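Local coordinates for protein glucosamine-6-phosphate deaminase (Bacillus subtilis, PDB 2BKX) that belongs to the glucosamine-6-phosphate isomerase/6-phosphogluconolactonase family, an enzyme family with a Rossmann-like fold, and holds fructose-6-phosphate in its pocket, at residues E110-C113 against R114-E117; N136-G140 against F141-G145. One frame throughout, in Å; residues are numbered along the deposited sequence.

Contact 1 of 2, residues E110-C113 against R114-E117; sequences EAEC and RRYE
Glu112 and Arg115 meet in a salt bridge, NH2 of Arg115 giving a hydrogen bond to OE1 of Glu112 at 2.8 Å. The carboxylate accepts through the anti lone pair of OE1, which lies 20° out of the guanidinium plane; the two planes stand 64° apart, and a single bond joins the groups rather than a coplanar pair. A bend at chi3 (-61°) folds the arginine back over the preceding turn, laying one guanidinium face over the backbone of Ala111 and Glu112, while NH1 comes to 3.7 Å from CB of Ala111. Arg114 folds in the same way: the rim of one guanidinium face lies over Glu110 O and CA of Ala111, and its NH1 is also 3.7 Å from CB of Ala111, which is thus flanked by both arginines. The carboxylate of Glu110 stays beyond bridging distance, OE1 lying 4.3 Å from NH2 of Arg114. Beneath these side chains runs the regular i to i+4 bonding of helix 109-122, from Arg114 N to Glu110 O (3.1 Å) through to Glu117 N to Cys113 O (3.0 Å). Glu112 lies at the border of the helix, between the exposed arginine and the sheet, where it and Cys113 touch Leu180 of strand 178-181; Tyr116 reaches in to hydrogen-bond Asn65 O. The other oxygen of Glu112, OE2, accepts from Asn103 N, which helps fix the carboxylate that Arg115 meets. The carboxylate of Glu117 has other partners: a salt bridge to Arg151 and hydrogen bonds to Thr186 and Thr152.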
# COMPACT_ATOMS: atom_id res chain seq x y z
N GLU A 110 5.84 -19.85 0.36
CA GLU A 110 5.20 -20.03 -0.95
C GLU A 110 3.71 -20.41 -0.84
O GLU A 110 2.83 -19.86 -1.55
CB GLU A 110 5.97 -21.10 -1.73
CG GLU A 110 7.21 -20.58 -2.41
CD GLU A 110 7.75 -21.51 -3.52
OE1 GLU A 110 7.04 -22.48 -3.94
OE2 GLU A 110 8.89 -21.27 -3.99
N ALA A 111 3.43 -21.37 0.04
CA ALA A 111 2.07 -21.78 0.27
C ALA A 111 1.23 -20.66 0.88
O ALA A 111 0.08 -20.46 0.50
CB ALA A 111 2.01 -23.04 1.16
N GLU A 112 1.82 -19.89 1.79
CA GLU A 112 1.13 -18.73 2.34
C GLU A 112 0.73 -17.75 1.26
O GLU A 112 -0.38 -17.23 1.27
CB GLU A 112 2.04 -18.05 3.38
CG GLU A 112 1.49 -16.74 3.96
CD GLU A 112 0.21 -16.86 4.73
OE1 GLU A 112 -0.13 -17.99 5.16
OE2 GLU A 112 -0.44 -15.80 4.96
N CYS A 113 1.62 -17.51 0.32
CA CYS A 113 1.32 -16.58 -0.79
C CYS A 113 0.19 -17.09 -1.68
O CYS A 113 -0.67 -16.32 -2.08
CB CYS A 113 2.58 -16.32 -1.60
SG CYS A 113 3.73 -15.21 -0.74
N ARG A 114 0.17 -18.39 -1.97
CA ARG A 114 -0.92 -18.98 -2.75
C ARG A 114 -2.24 -18.84 -2.02
O ARG A 114 -3.22 -18.44 -2.63
CB ARG A 114 -0.65 -20.44 -3.10
CG ARG A 114 0.40 -20.60 -4.16
CD ARG A 114 0.54 -22.05 -4.67
NE ARG A 114 0.56 -23.06 -3.61
CZ ARG A 114 1.65 -23.65 -3.13
NH1 ARG A 114 1.53 -24.54 -2.15
NH2 ARG A 114 2.86 -23.37 -3.59
N ARG A 115 -2.25 -19.14 -0.72
CA ARG A 115 -3.51 -19.00 0.06
C ARG A 115 -3.96 -17.56 0.13
O ARG A 115 -5.15 -17.28 0.09
CB ARG A 115 -3.34 -19.52 1.48
CG ARG A 115 -3.14 -21.04 1.60
CD ARG A 115 -3.18 -21.52 3.07
NE ARG A 115 -2.13 -20.92 3.91
CZ ARG A 115 -0.93 -21.47 4.20
NH1 ARG A 115 -0.62 -22.69 3.74
NH2 ARG A 115 -0.04 -20.81 4.95
N TYR A 116 -3.01 -16.63 0.20
CA TYR A 116 -3.37 -15.22 0.31
C TYR A 116 -4.01 -14.75 -0.97
O TYR A 116 -5.01 -14.03 -0.95
CB TYR A 116 -2.14 -14.37 0.64
CG TYR A 116 -2.49 -12.95 1.13
CD1 TYR A 116 -2.98 -12.75 2.39
CD2 TYR A 116 -2.32 -11.84 0.31
CE1 TYR A 116 -3.24 -11.47 2.85
CE2 TYR A 116 -2.60 -10.56 0.73
CZ TYR A 116 -3.07 -10.38 2.03
OH TYR A 116 -3.36 -9.13 2.55
N GLU A 117 -3.43 -15.14 -2.10
CA GLU A 117 -4.00 -14.75 -3.39
C GLU A 117 -5.41 -15.32 -3.52
O GLU A 117 -6.32 -14.67 -4.01
CB GLU A 117 -3.12 -15.22 -4.53
CG GLU A 117 -3.56 -14.76 -5.92
CD GLU A 117 -3.33 -13.29 -6.20
OE1 GLU A 117 -2.30 -12.72 -5.76
OE2 GLU A 117 -4.16 -12.68 -6.91

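Contact 2 of 2, residues N136-G140 against F141-G145. With F6R (fructose -6-phosphate), chain C.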
# COMPACT_ATOMS: atom_id res chain seq x y z
N ASN A 136 12.48 3.57 -6.33
CA ASN A 136 12.73 2.92 -7.60
C ASN A 136 11.48 2.55 -8.40
O ASN A 136 11.54 1.78 -9.35
CB ASN A 136 13.56 1.63 -7.39
CG ASN A 136 12.84 0.60 -6.56
OD1 ASN A 136 11.69 0.81 -6.14
ND2 ASN A 136 13.49 -0.53 -6.32
N GLY A 137 10.32 3.07 -7.98
CA GLY A 137 9.09 2.77 -8.67
C GLY A 137 8.37 1.51 -8.25
O GLY A 137 7.32 1.20 -8.81
N HIS A 138 8.86 0.82 -7.21
CA HIS A 138 8.12 -0.36 -6.78
C HIS A 138 6.74 -0.00 -6.30
O HIS A 138 6.50 1.08 -5.79
CB HIS A 138 8.90 -1.24 -5.79
CG HIS A 138 9.07 -0.73 -4.39
ND1 HIS A 138 10.27 -0.85 -3.74
CD2 HIS A 138 8.22 -0.17 -3.50
CE1 HIS A 138 10.16 -0.38 -2.51
NE2 HIS A 138 8.92 0.04 -2.34
N ILE A 139 5.84 -0.96 -6.43
CA ILE A 139 4.49 -0.92 -5.83
C ILE A 139 4.33 -2.24 -5.09
O ILE A 139 4.79 -3.27 -5.54
CB ILE A 139 3.36 -0.62 -6.84
CG1 ILE A 139 3.36 -1.60 -8.00
CG2 ILE A 139 3.48 0.82 -7.33
CD1 ILE A 139 2.15 -1.50 -8.94
N GLY A 140 3.72 -2.20 -3.93
CA GLY A 140 3.94 -3.26 -2.97
C GLY A 140 5.45 -3.46 -2.80
O GLY A 140 6.18 -2.48 -2.76
N PHE A 141 5.90 -4.71 -2.77
CA PHE A 141 7.34 -4.98 -2.89
C PHE A 141 7.67 -5.66 -4.22
O PHE A 141 8.61 -6.49 -4.33
CB PHE A 141 7.90 -5.75 -1.70
CG PHE A 141 8.05 -4.94 -0.43
CD1 PHE A 141 7.75 -5.54 0.76
CD2 PHE A 141 8.55 -3.63 -0.42
CE1 PHE A 141 7.96 -4.88 1.98
CE2 PHE A 141 8.73 -2.95 0.80
CZ PHE A 141 8.45 -3.58 1.98
N ASN A 142 6.91 -5.29 -5.25
CA ASN A 142 7.22 -5.68 -6.62
C ASN A 142 8.31 -4.80 -7.17
O ASN A 142 8.04 -3.65 -7.53
CB ASN A 142 5.96 -5.60 -7.49
CG ASN A 142 4.88 -6.51 -7.00
OD1 ASN A 142 4.94 -7.73 -7.23
ND2 ASN A 142 3.87 -5.94 -6.38
N GLU A 143 9.55 -5.32 -7.12
CA GLU A 143 10.72 -4.54 -7.50
C GLU A 143 10.89 -4.51 -9.01
O GLU A 143 10.28 -5.32 -9.73
CB GLU A 143 11.97 -5.10 -6.85
CG GLU A 143 11.94 -5.14 -5.32
CD GLU A 143 12.23 -3.85 -4.60
OE1 GLU A 143 11.98 -2.76 -5.15
OE2 GLU A 143 12.76 -3.88 -3.46
N PRO A 144 11.73 -3.61 -9.52
CA PRO A 144 12.00 -3.61 -10.95
C PRO A 144 12.33 -4.97 -11.51
O PRO A 144 13.07 -5.75 -10.90
CB PRO A 144 13.17 -2.63 -11.06
CG PRO A 144 12.95 -1.67 -9.94
CD PRO A 144 12.43 -2.51 -8.83
N GLY A 145 11.72 -5.25 -12.66
CA GLY A 145 11.84 -6.53 -13.30
C GLY A 145 10.71 -7.50 -13.05
O GLY A 145 10.71 -8.59 -13.61
C1 F6R C . 3.46 -0.29 1.39
C2 F6R C . 4.34 -0.81 0.27
C3 F6R C . 5.58 -0.11 -0.30
C4 F6R C . 5.69 1.38 0.10
C5 F6R C . 6.90 2.08 -0.48
C6 F6R C . 6.99 3.53 -0.01
O1 F6R C . 2.64 -1.33 1.96
O2 F6R C . 3.98 -1.84 -0.26
O3 F6R C . 5.50 -0.13 -1.71
O4 F6R C . 4.51 2.04 -0.33
O5 F6R C . 8.11 1.39 -0.18
O6 F6R C . 7.23 3.53 1.41
P F6R C . 7.13 4.91 2.20
O1P F6R C . 5.68 5.30 2.20
O2P F6R C . 7.95 5.90 1.42
O3P F6R C . 7.64 4.65 3.58
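His138 presents one face of its imidazole to the edge of the Phe141 ring in a T-shaped pair, with planes at 85° and centroids 5.7 Å apart; CD2 of Phe141 sits above the rim of the imidazole. Both ring nitrogens are engaged. NE2 shares a nearly straight hydrogen bond (168°) with O5 of fructose-6-phosphate, 2.7 Å away and in the plane of the ring, whereas ND1 donates to OE1 of Glu143 at 2.9 Å. That His-carboxylate bond is oblique, with OE1 met from above the carboxylate plane. ND2 of Asn136 donates to OE1 of Glu143 at 2.9 Å, from the opposite face of the carboxylate, so two donors grip OE1 between them. A chi1 of 72° puts CG of His138 between the backbone N and the carbonyl carbon, which brings the ring alongside the Glu143 side chain. OD1 of Asn136 closes an Asx turn by accepting from His138 N, tying the side chain that holds Glu143 to the backbone that carries the histidine. The loop, which follows strand 128-131 of the Rossmann-like sheet, doubles back here and forms part of the fructose-6-phosphate pocket: Gly140 O accepts from O3 of the ligand at 2.7 Å, and Thr36, Gly38, Thr39, Asp67, Arg167 and Lys202 supply further hydrogen bonds. At the reversal, Ile139 O takes Asn142 N (2.9 Å) and Asn142 ND2 (2.9 Å) from opposite faces of its carbonyl plane; ND2 of Asn142 also donates to Met182 O. Gly140 has positive phi, a conformation that favours glycine. Farther out, OE2 of Glu143 is bound by Thr161 OG1 and Asn158 N, which probably steady the carboxylate that receives His138 ND1.

Contact 1 lies toward the surface and contact 2 is buried; their centres are 19 Å apart and their nearest atoms about 9 Å apart, without touching. Residues 110-117 form successive turns of a single helix, in which backbone bonds are regular and the arginines fold over it on the exposed side. Residues 136-145 lack regular structure; side-chain groups join the loop to itself, and His138 NE2 and Gly140 O face the ligand. An i to i+3 salt bridge thus contrasts with carboxylate and carbonyl oxygens that each take two donors. Both regions border strand 178-181, contact 1 through Leu180 and contact 2 through Phe141 N bonded to Thr181; Asn142 also packs on Ile184 and Ile187.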